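Local coordinates for aminopeptidase N family protein (PDB 4FGM) that probably acts as a zinc-dependent aminopeptidase of the M61 family, trimming residues from the N termini of peptides, and here holds a maleic acid molecule in the pocket beside its zinc ion, at residues Y98-Q101 and F102-F105; T197-I200 and T201-A205; M309-Y312 and F313-Y316; Q66-K69 and N70-Q73; K287-L290 and P291-L294. All blocks are in the same frame, centred on the assembly; numbering follows the deposited sequence.

In the fold
Each of the five contacts closes locally, within one unbroken run of residues, so they follow in series and none nests or crosses. The chain first turns through the 66-73 hairpin (interaction 4) and then the 98-105 hairpin (interaction 1), both in the N-terminal part typical of M61 peptidases, with nearest atoms about 17 Å apart. Interaction 2 lies in the first turns of helix 197-215, which links strands 183-190 and 222-230. Interaction 5 is a cis-proline turn in the loop after helix 262-277, and its nearest atoms come within about 5 Å of interaction 4, bringing the N-terminal and peptidase parts together. Interaction 3, on helix 308-320, lies beside the zinc site.

Interaction 1. Residues Y98-Q101 and F102-F105; sequences YLDQ and FQGF
The beta hairpin of strands 97-99 and 103-106 turns through this contact, and the backbone shows its register. Tyr98 and Phe105 form a hydrogen-bonded antiparallel pair, with Tyr98 N to Phe105 O and Phe105 N to Tyr98 O both 2.8 Å. Nearer the bend, Asp100 N reaches Gln103 O at 3.1 Å with an almost straight N-H...O angle of 170°. The bend itself is gripped by Asp100. Its CG sits between the backbone N and the carbonyl carbon (chi1 66°), which swings the carboxylate over the turn. There OD1 takes two donors: Phe102 N at 2.7 Å, from above the carboxylate plane, and Gln103 N at 2.9 Å. The other oxygen, OD2, receives the Tyr98 hydroxyl at 2.6 Å, so both ends of the carboxylate are fixed. Gln101 lies flat on Phe102: amide and ring planes differ by 5°, and Gln101 CG sits 3.7 Å from the Phe102 ring centroid. Gln103 CG meets the Tyr98 ring obliquely, while Gln103 OE1 bonds Ser190 and Trp90 stacks on Tyr98. The Asp100 OD1 to Phe102 N bond makes an Asx turn, which here caps the bend of a short antiparallel hairpin.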
loop_
_atom_site.group_PDB
_atom_site.type_symbol
_atom_site.label_atom_id
_atom_site.label_comp_id
_atom_site.label_asym_id
_atom_site.label_seq_id
_atom_site.Cartn_x
_atom_site.Cartn_y
_atom_site.Cartn_z
ATOM N N TYR A 98 17.169 -0.230 5.339
ATOM C CA TYR A 98 17.322 -0.186 6.788
ATOM C C TYR A 98 18.389 -1.190 7.199
ATOM O O TYR A 98 18.443 -2.299 6.666
ATOM C CB TYR A 98 15.975 -0.541 7.441
ATOM C CG TYR A 98 15.992 -0.658 8.948
ATOM C CD1 TYR A 98 16.561 -1.766 9.584
ATOM C CD2 TYR A 98 15.451 0.350 9.743
ATOM C CE1 TYR A 98 16.592 -1.860 10.976
ATOM C CE2 TYR A 98 15.476 0.266 11.130
ATOM C CZ TYR A 98 16.048 -0.835 11.744
ATOM O OH TYR A 98 16.086 -0.885 13.119
ATOM N N LEU A 99 19.240 -0.798 8.142
ATOM C CA LEU A 99 20.298 -1.674 8.620
ATOM C C LEU A 99 20.776 -1.345 10.035
ATOM O O LEU A 99 21.170 -0.215 10.319
ATOM C CB LEU A 99 21.502 -1.617 7.673
ATOM C CG LEU A 99 22.682 -2.526 8.040
ATOM C CD1 LEU A 99 22.276 -3.963 7.820
ATOM C CD2 LEU A 99 23.915 -2.180 7.197
ATOM N N ASP A 100 20.710 -2.329 10.926
ATOM C CA ASP A 100 21.213 -2.176 12.293
ATOM C C ASP A 100 21.790 -3.539 12.699
ATOM O O ASP A 100 21.989 -4.396 11.827
ATOM C CB ASP A 100 20.128 -1.681 13.265
ATOM C CG ASP A 100 18.998 -2.675 13.469
ATOM O OD1 ASP A 100 19.091 -3.831 12.998
ATOM O OD2 ASP A 100 18.008 -2.287 14.129
ATOM N N GLN A 101 22.062 -3.763 13.981
ATOM C CA GLN A 101 22.655 -5.037 14.380
ATOM C C GLN A 101 21.655 -6.184 14.495
ATOM O O GLN A 101 22.020 -7.297 14.883
ATOM C CB GLN A 101 23.433 -4.900 15.706
ATOM C CG GLN A 101 22.573 -4.638 16.954
ATOM C CD GLN A 101 22.269 -3.162 17.174
ATOM O OE1 GLN A 101 21.779 -2.474 16.280
ATOM N NE2 GLN A 101 22.557 -2.673 18.375
ATOM N N PHE A 102 20.400 -5.933 14.143
ATOM C CA PHE A 102 19.397 -6.989 14.243
ATOM C C PHE A 102 18.863 -7.435 12.890
ATOM O O PHE A 102 18.448 -8.582 12.726
ATOM C CB PHE A 102 18.240 -6.528 15.139
ATOM C CG PHE A 102 18.679 -6.076 16.510
ATOM C CD1 PHE A 102 19.189 -6.989 17.427
ATOM C CD2 PHE A 102 18.597 -4.734 16.873
ATOM C CE1 PHE A 102 19.618 -6.573 18.694
ATOM C CE2 PHE A 102 19.020 -4.303 18.131
ATOM C CZ PHE A 102 19.532 -5.225 19.048
ATOM N N GLN A 103 18.869 -6.535 11.914
ATOM C CA GLN A 103 18.363 -6.894 10.595
ATOM C C GLN A 103 18.793 -5.910 9.517
ATOM O O GLN A 103 19.329 -4.839 9.805
ATOM C CB GLN A 103 16.829 -6.980 10.629
ATOM C CG GLN A 103 16.108 -5.622 10.639
ATOM C CD GLN A 103 14.606 -5.743 10.887
ATOM O OE1 GLN A 103 13.946 -6.673 10.404
ATOM N NE2 GLN A 103 14.058 -4.795 11.636
ATOM N N GLY A 104 18.547 -6.298 8.272
ATOM C CA GLY A 104 18.869 -5.462 7.141
ATOM C C GLY A 104 17.822 -5.644 6.057
ATOM O O GLY A 104 17.335 -6.750 5.815
ATOM N N PHE A 105 17.459 -4.545 5.411
ATOM C CA PHE A 105 16.485 -4.580 4.330
ATOM C C PHE A 105 16.875 -3.512 3.318
ATOM O O PHE A 105 17.369 -2.451 3.698
ATOM C CB PHE A 105 15.079 -4.276 4.848
ATOM C CG PHE A 105 14.064 -4.092 3.751
ATOM C CD1 PHE A 105 13.508 -5.197 3.101
ATOM C CD2 PHE A 105 13.717 -2.815 3.314
ATOM C CE1 PHE A 105 12.619 -5.031 2.038
ATOM C CE2 PHE A 105 12.828 -2.640 2.248
ATOM C CZ PHE A 105 12.283 -3.750 1.608
#

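Interaction 2. Residues T197-I200 and T201-A205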
loop_
_atom_site.group_PDB
_atom_site.type_symbol
_atom_site.label_atom_id
_atom_site.label_comp_id
_atom_site.label_asym_id
_atom_site.label_seq_id
_atom_site.Cartn_x
_atom_site.Cartn_y
_atom_site.Cartn_z
ATOM N N THR A 197 3.736 -20.215 11.992
ATOM C CA THR A 197 3.983 -20.241 10.552
ATOM C C THR A 197 3.248 -21.322 9.766
ATOM O O THR A 197 2.907 -21.114 8.605
ATOM C CB THR A 197 5.487 -20.352 10.241
ATOM O OG1 THR A 197 6.061 -21.395 11.029
ATOM C CG2 THR A 197 6.185 -19.043 10.535
ATOM N N SER A 198 3.003 -22.473 10.377
ATOM C CA SER A 198 2.291 -23.526 9.666
ATOM C C SER A 198 0.887 -23.054 9.358
ATOM O O SER A 198 0.405 -23.196 8.241
ATOM C CB SER A 198 2.223 -24.805 10.502
ATOM O OG SER A 198 3.509 -25.380 10.645
ATOM N N ARG A 199 0.235 -22.472 10.354
ATOM C CA ARG A 199 -1.134 -22.001 10.178
ATOM C C ARG A 199 -1.228 -20.833 9.197
ATOM O O ARG A 199 -2.069 -20.850 8.300
ATOM C CB ARG A 199 -1.721 -21.616 11.539
ATOM C CG ARG A 199 -3.207 -21.327 11.549
ATOM C CD ARG A 199 -3.493 -19.873 11.274
ATOM N NE ARG A 199 -4.895 -19.526 11.521
ATOM C CZ ARG A 199 -5.495 -19.577 12.710
ATOM N NH1 ARG A 199 -4.825 -19.968 13.790
ATOM N NH2 ARG A 199 -6.769 -19.223 12.823
ATOM N N ILE A 200 -0.366 -19.830 9.355
ATOM C CA ILE A 200 -0.376 -18.664 8.468
ATOM C C ILE A 200 -0.061 -19.094 7.039
ATOM O O ILE A 200 -0.681 -18.656 6.080
ATOM C CB ILE A 200 0.671 -17.610 8.928
ATOM C CG1 ILE A 200 0.278 -17.059 10.300
ATOM C CG2 ILE A 200 0.756 -16.475 7.932
ATOM C CD1 ILE A 200 1.351 -16.198 10.946
ATOM N N THR A 201 0.913 -19.977 6.916
ATOM C CA THR A 201 1.337 -20.486 5.632
ATOM C C THR A 201 0.213 -21.281 4.970
ATOM O O THR A 201 0.004 -21.191 3.759
ATOM C CB THR A 201 2.613 -21.330 5.824
ATOM O OG1 THR A 201 3.730 -20.611 5.284
ATOM C CG2 THR A 201 2.489 -22.685 5.182
ATOM N N ALA A 202 -0.518 -22.046 5.774
ATOM C CA ALA A 202 -1.634 -22.830 5.262
ATOM C C ALA A 202 -2.704 -21.883 4.716
ATOM O O ALA A 202 -3.303 -22.156 3.673
ATOM C CB ALA A 202 -2.216 -23.704 6.363
ATOM N N ASP A 203 -2.951 -20.772 5.414
ATOM C CA ASP A 203 -3.941 -19.816 4.929
ATOM C C ASP A 203 -3.446 -19.107 3.665
ATOM O O ASP A 203 -4.229 -18.866 2.736
ATOM C CB ASP A 203 -4.289 -18.781 6.005
ATOM C CG ASP A 203 -5.120 -19.368 7.131
ATOM O OD1 ASP A 203 -5.805 -20.387 6.891
ATOM O OD2 ASP A 203 -5.101 -18.806 8.247
ATOM N N LEU A 204 -2.155 -18.772 3.621
ATOM C CA LEU A 204 -1.610 -18.106 2.443
ATOM C C LEU A 204 -1.732 -19.026 1.225
ATOM O O LEU A 204 -2.019 -18.566 0.109
ATOM C CB LEU A 204 -0.147 -17.702 2.668
ATOM C CG LEU A 204 0.087 -16.554 3.665
ATOM C CD1 LEU A 204 1.588 -16.276 3.813
ATOM C CD2 LEU A 204 -0.649 -15.295 3.180
ATOM N N ALA A 205 -1.528 -20.324 1.444
ATOM C CA ALA A 205 -1.636 -21.296 0.361
ATOM C C ALA A 205 -3.040 -21.216 -0.232
ATOM O O ALA A 205 -3.207 -21.240 -1.451
ATOM C CB ALA A 205 -1.364 -22.709 0.876
#
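The Arg199 guanidinium meets Asp203 at its edge: OD2 lies near the guanidinium plane, whereas the carboxylate is turned 73° away from that plane, so the two flat groups do not sit side by side in a paired, two-bond arrangement. The resulting salt bridge, Arg199 NE to Asp203 OD2 at 3.4 Å, is correspondingly weak, with an N-H...O angle of 138°. Arg199 reaches it by having CG anti to the backbone N and then bending at chi2 (-90°), which carries its chain along the helix toward the next turn. Both ends have further partners. NH1 and NH2 of Arg199 bond the carbonyls of Gln257 and Tyr258, and Asp203 OD2 accepts from the Tyr264 hydroxyl. The helix is 197-215, the connection of a beta-alpha-beta unit whose parallel strands 183-190 and 222-230 are neighbours in a five-stranded mixed sheet. Its i to i+4 bonds run regularly here: Ala202 N to Ser198 O is 2.9 Å, Asp203 N to Arg199 O 3.0 Å, and Leu204 N to Ile200 O 2.9 Å. On the buried side Ile200 CG2 approaches Leu204 CD1 at 4.2 Å, one turn apart. This apolar pair is shared between the sheet and helix 262-277: Ile200 touches Leu187, Tyr264 and Phe267, and Leu204 touches Phe178 and Cys271.

Interaction 3. Residues M309-Y312 and F313-Y316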
loop_
_atom_site.group_PDB
_atom_site.type_symbol
_atom_site.label_atom_id
_atom_site.label_comp_id
_atom_site.label_asym_id
_atom_site.label_seq_id
_atom_site.Cartn_x
_atom_site.Cartn_y
_atom_site.Cartn_z
HETATM N N MSE A 309 -9.203 -1.912 -7.952
HETATM C CA MSE A 309 -9.592 -3.314 -8.099
HETATM C C MSE A 309 -8.921 -4.154 -7.016
HETATM O O MSE A 309 -9.556 -5.012 -6.385
HETATM C CB MSE A 309 -9.177 -3.862 -9.476
HETATM C CG MSE A 309 -9.699 -3.088 -10.689
HETATM SE SE MSE A 309 -11.649 -2.945 -10.829
HETATM C CE MSE A 309 -11.831 -1.064 -10.445
ATOM N N THR A 310 -7.632 -3.898 -6.808
ATOM C CA THR A 310 -6.856 -4.624 -5.809
ATOM C C THR A 310 -7.415 -4.386 -4.404
ATOM O O THR A 310 -7.424 -5.288 -3.564
ATOM C CB THR A 310 -5.384 -4.182 -5.837
ATOM O OG1 THR A 310 -4.923 -4.158 -7.196
ATOM C CG2 THR A 310 -4.522 -5.143 -5.011
ATOM N N SER A 311 -7.895 -3.169 -4.159
ATOM C CA SER A 311 -8.455 -2.835 -2.854
ATOM C C SER A 311 -9.818 -3.470 -2.630
ATOM O O SER A 311 -10.325 -3.473 -1.514
ATOM C CB SER A 311 -8.549 -1.322 -2.675
ATOM O OG SER A 311 -7.254 -0.768 -2.530
ATOM N N TYR A 312 -10.415 -4.001 -3.691
ATOM C CA TYR A 312 -11.704 -4.674 -3.566
ATOM C C TYR A 312 -11.438 -6.162 -3.386
ATOM O O TYR A 312 -12.046 -6.822 -2.547
ATOM C CB TYR A 312 -12.551 -4.460 -4.821
ATOM C CG TYR A 312 -13.700 -5.439 -4.960
ATOM C CD1 TYR A 312 -14.801 -5.382 -4.106
ATOM C CD2 TYR A 312 -13.687 -6.420 -5.958
ATOM C CE1 TYR A 312 -15.865 -6.274 -4.242
ATOM C CE2 TYR A 312 -14.743 -7.315 -6.104
ATOM C CZ TYR A 312 -15.831 -7.236 -5.245
ATOM O OH TYR A 312 -16.884 -8.110 -5.395
ATOM N N PHE A 313 -10.505 -6.688 -4.166
ATOM C CA PHE A 313 -10.191 -8.106 -4.092
ATOM C C PHE A 313 -9.398 -8.560 -2.871
ATOM O O PHE A 313 -9.590 -9.689 -2.414
ATOM C CB PHE A 313 -9.502 -8.555 -5.390
ATOM C CG PHE A 313 -10.465 -8.766 -6.534
ATOM C CD1 PHE A 313 -11.395 -9.800 -6.495
ATOM C CD2 PHE A 313 -10.459 -7.920 -7.637
ATOM C CE1 PHE A 313 -12.319 -9.981 -7.534
ATOM C CE2 PHE A 313 -11.379 -8.092 -8.682
ATOM C CZ PHE A 313 -12.305 -9.129 -8.631
ATOM N N ASP A 314 -8.529 -7.710 -2.322
ATOM C CA ASP A 314 -7.761 -8.142 -1.149
ATOM C C ASP A 314 -8.667 -8.657 -0.027
ATOM O O ASP A 314 -8.329 -9.628 0.649
ATOM C CB ASP A 314 -6.820 -7.037 -0.618
ATOM C CG ASP A 314 -7.518 -5.701 -0.380
ATOM O OD1 ASP A 314 -8.744 -5.674 -0.136
ATOM O OD2 ASP A 314 -6.817 -4.666 -0.417
ATOM N N ASP A 315 -9.821 -8.025 0.160
ATOM C CA ASP A 315 -10.764 -8.462 1.187
ATOM C C ASP A 315 -11.727 -9.526 0.649
ATOM O O ASP A 315 -11.953 -10.555 1.286
ATOM C CB ASP A 315 -11.580 -7.280 1.723
ATOM C CG ASP A 315 -10.734 -6.276 2.481
ATOM O OD1 ASP A 315 -9.862 -6.712 3.258
ATOM O OD2 ASP A 315 -10.952 -5.056 2.314
ATOM N N TYR A 316 -12.287 -9.271 -0.530
ATOM C CA TYR A 316 -13.242 -10.187 -1.136
ATOM C C TYR A 316 -12.685 -11.603 -1.315
ATOM O O TYR A 316 -13.334 -12.585 -0.945
ATOM C CB TYR A 316 -13.715 -9.624 -2.479
ATOM C CG TYR A 316 -14.765 -10.475 -3.152
ATOM C CD1 TYR A 316 -15.971 -10.769 -2.510
ATOM C CD2 TYR A 316 -14.544 -11.018 -4.421
ATOM C CE1 TYR A 316 -16.926 -11.588 -3.109
ATOM C CE2 TYR A 316 -15.492 -11.836 -5.031
ATOM C CZ TYR A 316 -16.681 -12.120 -4.372
ATOM O OH TYR A 316 -17.613 -12.937 -4.974
#
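Tyr312 and Tyr316 both hold CG anti to the backbone N (chi1 163° and -177°), so their rings lean the same way along helix 308-320, while Phe313 has CG anti to its carbonyl carbon and brings its ring alongside Tyr312. The Tyr312-Phe313 pair is edge-to-face: Tyr312 CD2 stands 3.8 Å above the centre of the Phe313 ring, and the planes meet at 67°. Tyr316 is nearly parallel to Tyr312 but slid along, with centroids 5.2 Å apart, so that the Tyr312 OH rather than the ring covers the Tyr316 face, 3.7 Å above its centre. That hydroxyl bonds Asp388 and Trp584 NE1, and Tyr316 OH bonds Trp584 O, which fixes both phenols. In the backbone, Met309 O accepts from Tyr312 N at 3.0 Å and Phe313 N at 2.9 Å. On another side of the helix Asp314 OD2 accepts from His273 ND1, and so probably orients that zinc ligand, while Ser311 OG bonds the backbone O of Glu307. The aromatic cluster packs one side of the helix that directly follows Glu307, the third protein ligand of the HExxH zinc site with His273 and His277.

Interaction 4. Residues Q66-K69 and N70-Q73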
loop_
_atom_site.group_PDB
_atom_site.type_symbol
_atom_site.label_atom_id
_atom_site.label_comp_id
_atom_site.label_asym_id
_atom_site.label_seq_id
_atom_site.Cartn_x
_atom_site.Cartn_y
_atom_site.Cartn_z
ATOM N N GLN A 66 29.597 15.233 -9.192
ATOM C CA GLN A 66 28.153 15.092 -9.100
ATOM C C GLN A 66 27.576 16.288 -9.852
ATOM O O GLN A 66 27.876 17.434 -9.521
ATOM C CB GLN A 66 27.714 15.103 -7.632
ATOM C CG GLN A 66 26.268 14.696 -7.427
ATOM C CD GLN A 66 25.965 14.290 -5.994
ATOM O OE1 GLN A 66 26.839 14.307 -5.125
ATOM N NE2 GLN A 66 24.719 13.920 -5.746
ATOM N N ILE A 67 26.762 16.034 -10.870
ATOM C CA ILE A 67 26.216 17.139 -11.645
ATOM C C ILE A 67 24.781 17.527 -11.319
ATOM O O ILE A 67 24.307 18.568 -11.767
ATOM C CB ILE A 67 26.360 16.889 -13.169
ATOM C CG1 ILE A 67 25.668 15.592 -13.570
ATOM C CG2 ILE A 67 27.842 16.835 -13.539
ATOM C CD1 ILE A 67 25.513 15.438 -15.063
ATOM N N SER A 68 24.093 16.694 -10.546
ATOM C CA SER A 68 22.728 17.005 -10.113
ATOM C C SER A 68 22.461 16.261 -8.804
ATOM O O SER A 68 23.354 15.609 -8.266
ATOM C CB SER A 68 21.696 16.606 -11.175
ATOM O OG SER A 68 21.452 15.212 -11.163
ATOM N N LYS A 69 21.237 16.341 -8.295
ATOM C CA LYS A 69 20.920 15.676 -7.038
ATOM C C LYS A 69 21.074 14.166 -7.078
ATOM O O LYS A 69 21.333 13.547 -6.047
ATOM C CB LYS A 69 19.499 16.010 -6.599
ATOM C CG LYS A 69 18.405 15.369 -7.444
ATOM C CD LYS A 69 17.026 15.788 -6.938
ATOM C CE LYS A 69 15.919 15.126 -7.724
ATOM N NZ LYS A 69 14.582 15.450 -7.169
ATOM N N ASN A 70 20.931 13.572 -8.258
ATOM C CA ASN A 70 21.021 12.122 -8.380
ATOM C C ASN A 70 21.861 11.650 -9.571
ATOM O O ASN A 70 21.701 10.520 -10.031
ATOM C CB ASN A 70 19.617 11.564 -8.543
ATOM C CG ASN A 70 19.077 11.803 -9.931
ATOM O OD1 ASN A 70 19.306 12.862 -10.517
ATOM N ND2 ASN A 70 18.361 10.828 -10.470
ATOM N N ARG A 71 22.752 12.494 -10.074
ATOM C CA ARG A 71 23.542 12.107 -11.233
ATOM C C ARG A 71 25.017 12.470 -11.128
ATOM O O ARG A 71 25.372 13.583 -10.724
ATOM C CB ARG A 71 22.926 12.731 -12.496
ATOM C CG ARG A 71 23.503 12.231 -13.826
ATOM C CD ARG A 71 22.682 12.737 -15.014
ATOM N NE ARG A 71 21.353 12.133 -15.062
ATOM C CZ ARG A 71 21.043 11.059 -15.776
ATOM N NH1 ARG A 71 21.963 10.467 -16.520
ATOM N NH2 ARG A 71 19.818 10.560 -15.725
ATOM N N TRP A 72 25.868 11.511 -11.488
ATOM C CA TRP A 72 27.311 11.707 -11.461
ATOM C C TRP A 72 27.896 11.528 -12.860
ATOM O O TRP A 72 27.326 10.813 -13.692
ATOM C CB TRP A 72 27.968 10.702 -10.508
ATOM C CG TRP A 72 27.753 10.990 -9.057
ATOM C CD1 TRP A 72 28.611 11.628 -8.212
ATOM C CD2 TRP A 72 26.597 10.661 -8.284
ATOM N NE1 TRP A 72 28.061 11.716 -6.954
ATOM C CE2 TRP A 72 26.824 11.128 -6.972
ATOM C CE3 TRP A 72 25.391 10.013 -8.573
ATOM C CZ2 TRP A 72 25.889 10.972 -5.950
ATOM C CZ3 TRP A 72 24.459 9.856 -7.557
ATOM C CH2 TRP A 72 24.716 10.333 -6.259
ATOM N N GLN A 73 29.031 12.179 -13.110
ATOM C CA GLN A 73 29.706 12.074 -14.402
ATOM C C GLN A 73 31.164 11.666 -14.182
ATOM O O GLN A 73 31.897 12.324 -13.434
ATOM C CB GLN A 73 29.641 13.401 -15.153
ATOM C CG GLN A 73 30.134 13.312 -16.591
ATOM C CD GLN A 73 29.946 14.609 -17.359
ATOM O OE1 GLN A 73 30.525 15.642 -17.017
ATOM N NE2 GLN A 73 29.134 14.560 -18.406
HETATM O O HOH W 1 19.779 14.043 -13.475
#
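Strands 66-68 and 71-73 run antiparallel at 138°, approaching to 4.5 Å between their axes, and the carbonyl of Arg71 faces two consecutive amides: Ile67 N bonds Arg71 O at 2.8 Å, and Ser68 N reaches the same oxygen weakly at 3.4 Å. Gln66 and Trp72, a non-hydrogen-bonded pair, carry the side-chain contact on one face. With CG anti to the backbone N (chi1 -169°), the glutamine extends over the indole, where its CG makes a CH-pi contact 3.7 Å from the centroid of the five-membered ring. Its amide continues as a stack tilted 29° from the ring plane, NE2 coming 3.2 Å from Trp72 CZ2. The Trp72 ring is further packed against Leu113. Across the hairpin Ile67 CD1 rests against the aliphatic part of Arg71, 3.9 Å from CD. A water bridges Ser68 and Arg71, 3.1 Å from Ser68 OG and accepting from Arg71 NE at 2.9 Å, at the edge of the guanidinium, in its plane. The rest of that group forms salt bridges with Glu116, with Glu30 of the neighbouring strand 30-32, and with Glu295, just beyond residues 287-294, which probably balances the charge. Two successive amides on one opposite carbonyl are consistent with a classic beta bulge (Ile67 and Ser68 opposite Arg71) beside the hairpin turn, the second bond being weak.

Interaction 5. Residues K287-L290 and P291-L294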
loop_
_atom_site.group_PDB
_atom_site.type_symbol
_atom_site.label_atom_id
_atom_site.label_comp_id
_atom_site.label_asym_id
_atom_site.label_seq_id
_atom_site.Cartn_x
_atom_site.Cartn_y
_atom_site.Cartn_z
ATOM N N LYS A 287 0.523 1.962 -19.867
ATOM C CA LYS A 287 1.611 2.175 -20.809
ATOM C C LYS A 287 2.610 3.208 -20.311
ATOM O O LYS A 287 3.789 3.161 -20.661
ATOM C CB LYS A 287 1.050 2.588 -22.172
ATOM C CG LYS A 287 0.134 1.524 -22.759
ATOM C CD LYS A 287 -0.160 1.736 -24.236
ATOM C CE LYS A 287 -1.069 0.624 -24.757
ATOM N NZ LYS A 287 -1.270 0.682 -26.230
ATOM N N ALA A 288 2.139 4.133 -19.485
ATOM C CA ALA A 288 3.009 5.170 -18.938
ATOM C C ALA A 288 4.116 4.549 -18.089
ATOM O O ALA A 288 5.119 5.195 -17.806
ATOM C CB ALA A 288 2.191 6.152 -18.104
ATOM N N PHE A 289 3.929 3.292 -17.692
ATOM C CA PHE A 289 4.916 2.576 -16.880
ATOM C C PHE A 289 5.716 1.573 -17.734
ATOM O O PHE A 289 6.403 0.698 -17.199
ATOM C CB PHE A 289 4.222 1.825 -15.725
ATOM C CG PHE A 289 3.634 2.720 -14.655
ATOM C CD1 PHE A 289 3.810 4.101 -14.691
ATOM C CD2 PHE A 289 2.909 2.166 -13.599
ATOM C CE1 PHE A 289 3.275 4.914 -13.692
ATOM C CE2 PHE A 289 2.368 2.972 -12.593
ATOM C CZ PHE A 289 2.553 4.349 -12.644
ATOM N N LEU A 290 5.620 1.707 -19.055
ATOM C CA LEU A 290 6.324 0.823 -19.980
ATOM C C LEU A 290 7.180 1.605 -20.980
ATOM O O LEU A 290 6.740 1.891 -22.092
ATOM C CB LEU A 290 5.317 -0.049 -20.738
ATOM C CG LEU A 290 4.574 -1.108 -19.916
ATOM C CD1 LEU A 290 3.410 -1.673 -20.726
ATOM C CD2 LEU A 290 5.545 -2.216 -19.509
ATOM N N PRO A 291 8.429 1.933 -20.607
ATOM C CA PRO A 291 9.067 1.609 -19.327
ATOM C C PRO A 291 8.847 2.697 -18.269
ATOM O O PRO A 291 8.179 3.699 -18.525
ATOM C CB PRO A 291 10.531 1.496 -19.717
ATOM C CG PRO A 291 10.667 2.675 -20.654
ATOM C CD PRO A 291 9.390 2.600 -21.507
ATOM N N TYR A 292 9.413 2.485 -17.083
ATOM C CA TYR A 292 9.316 3.455 -15.996
ATOM C C TYR A 292 10.332 4.576 -16.212
ATOM O O TYR A 292 11.447 4.333 -16.679
ATOM C CB TYR A 292 9.627 2.802 -14.637
ATOM C CG TYR A 292 8.519 1.970 -14.034
ATOM C CD1 TYR A 292 8.519 0.584 -14.145
ATOM C CD2 TYR A 292 7.460 2.577 -13.356
ATOM C CE1 TYR A 292 7.489 -0.183 -13.601
ATOM C CE2 TYR A 292 6.424 1.823 -12.805
ATOM C CZ TYR A 292 6.443 0.442 -12.932
ATOM O OH TYR A 292 5.411 -0.305 -12.401
ATOM N N GLN A 293 9.941 5.806 -15.893
ATOM C CA GLN A 293 10.863 6.934 -15.980
ATOM C C GLN A 293 10.973 7.312 -14.499
ATOM O O GLN A 293 10.021 7.800 -13.892
ATOM C CB GLN A 293 10.287 8.061 -16.862
ATOM C CG GLN A 293 9.122 8.840 -16.295
ATOM C CD GLN A 293 9.567 10.018 -15.444
ATOM O OE1 GLN A 293 10.762 10.244 -15.243
ATOM N NE2 GLN A 293 8.601 10.776 -14.937
ATOM N N LEU A 294 12.136 7.044 -13.916
ATOM C CA LEU A 294 12.344 7.259 -12.487
ATOM C C LEU A 294 13.112 8.497 -12.037
ATOM O O LEU A 294 13.659 8.530 -10.933
ATOM C CB LEU A 294 13.012 6.009 -11.904
ATOM C CG LEU A 294 12.283 4.713 -12.272
ATOM C CD1 LEU A 294 13.055 3.503 -11.783
ATOM C CD2 LEU A 294 10.901 4.745 -11.670
HETATM O O HOH W 2 6.841 5.647 -15.736
#
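Phe289 and Tyr292 form the close-packed half of this contact, their side chains crossing three residues apart. Tyr292 CE2 hangs over one face of the Phe289 ring, toward its rim, and comes within 3.5 Å of Phe289 CG. The planes differ by 27° and the centroids stand 5.0 Å apart, so overlap is slight, and the Tyr292 face is met instead by Phe289 CB in a CH-pi contact, 4.0 Å from the Tyr292 ring centroid. Phe289 O sits over the Tyr292 ring as well, near the rim, and the buried Phe289 side chain also touches Thr300. What brings the pair together is the backbone: the peptide bond before Pro291 is cis, and the CA atoms of Phe289 and Tyr292 are only 4.6 Å apart. That makes 289-292 a type VI turn, nearest to type VIb, with no hydrogen bond across it. It overlaps the end of a 3-10 turn closed by Leu290 N to Lys287 O at 2.8 Å, in the long loop between helix 262-277, which carries His273 and His277, and helix 303-306, just ahead of Glu307. Away from the rings the contact is looser: Pro291 is exposed, and a water links the two segments, donating to Ala288 O at 2.7 Å and accepting from Gln293 N at 3.1 Å. Gln293 OE1 bonds Lys296 N.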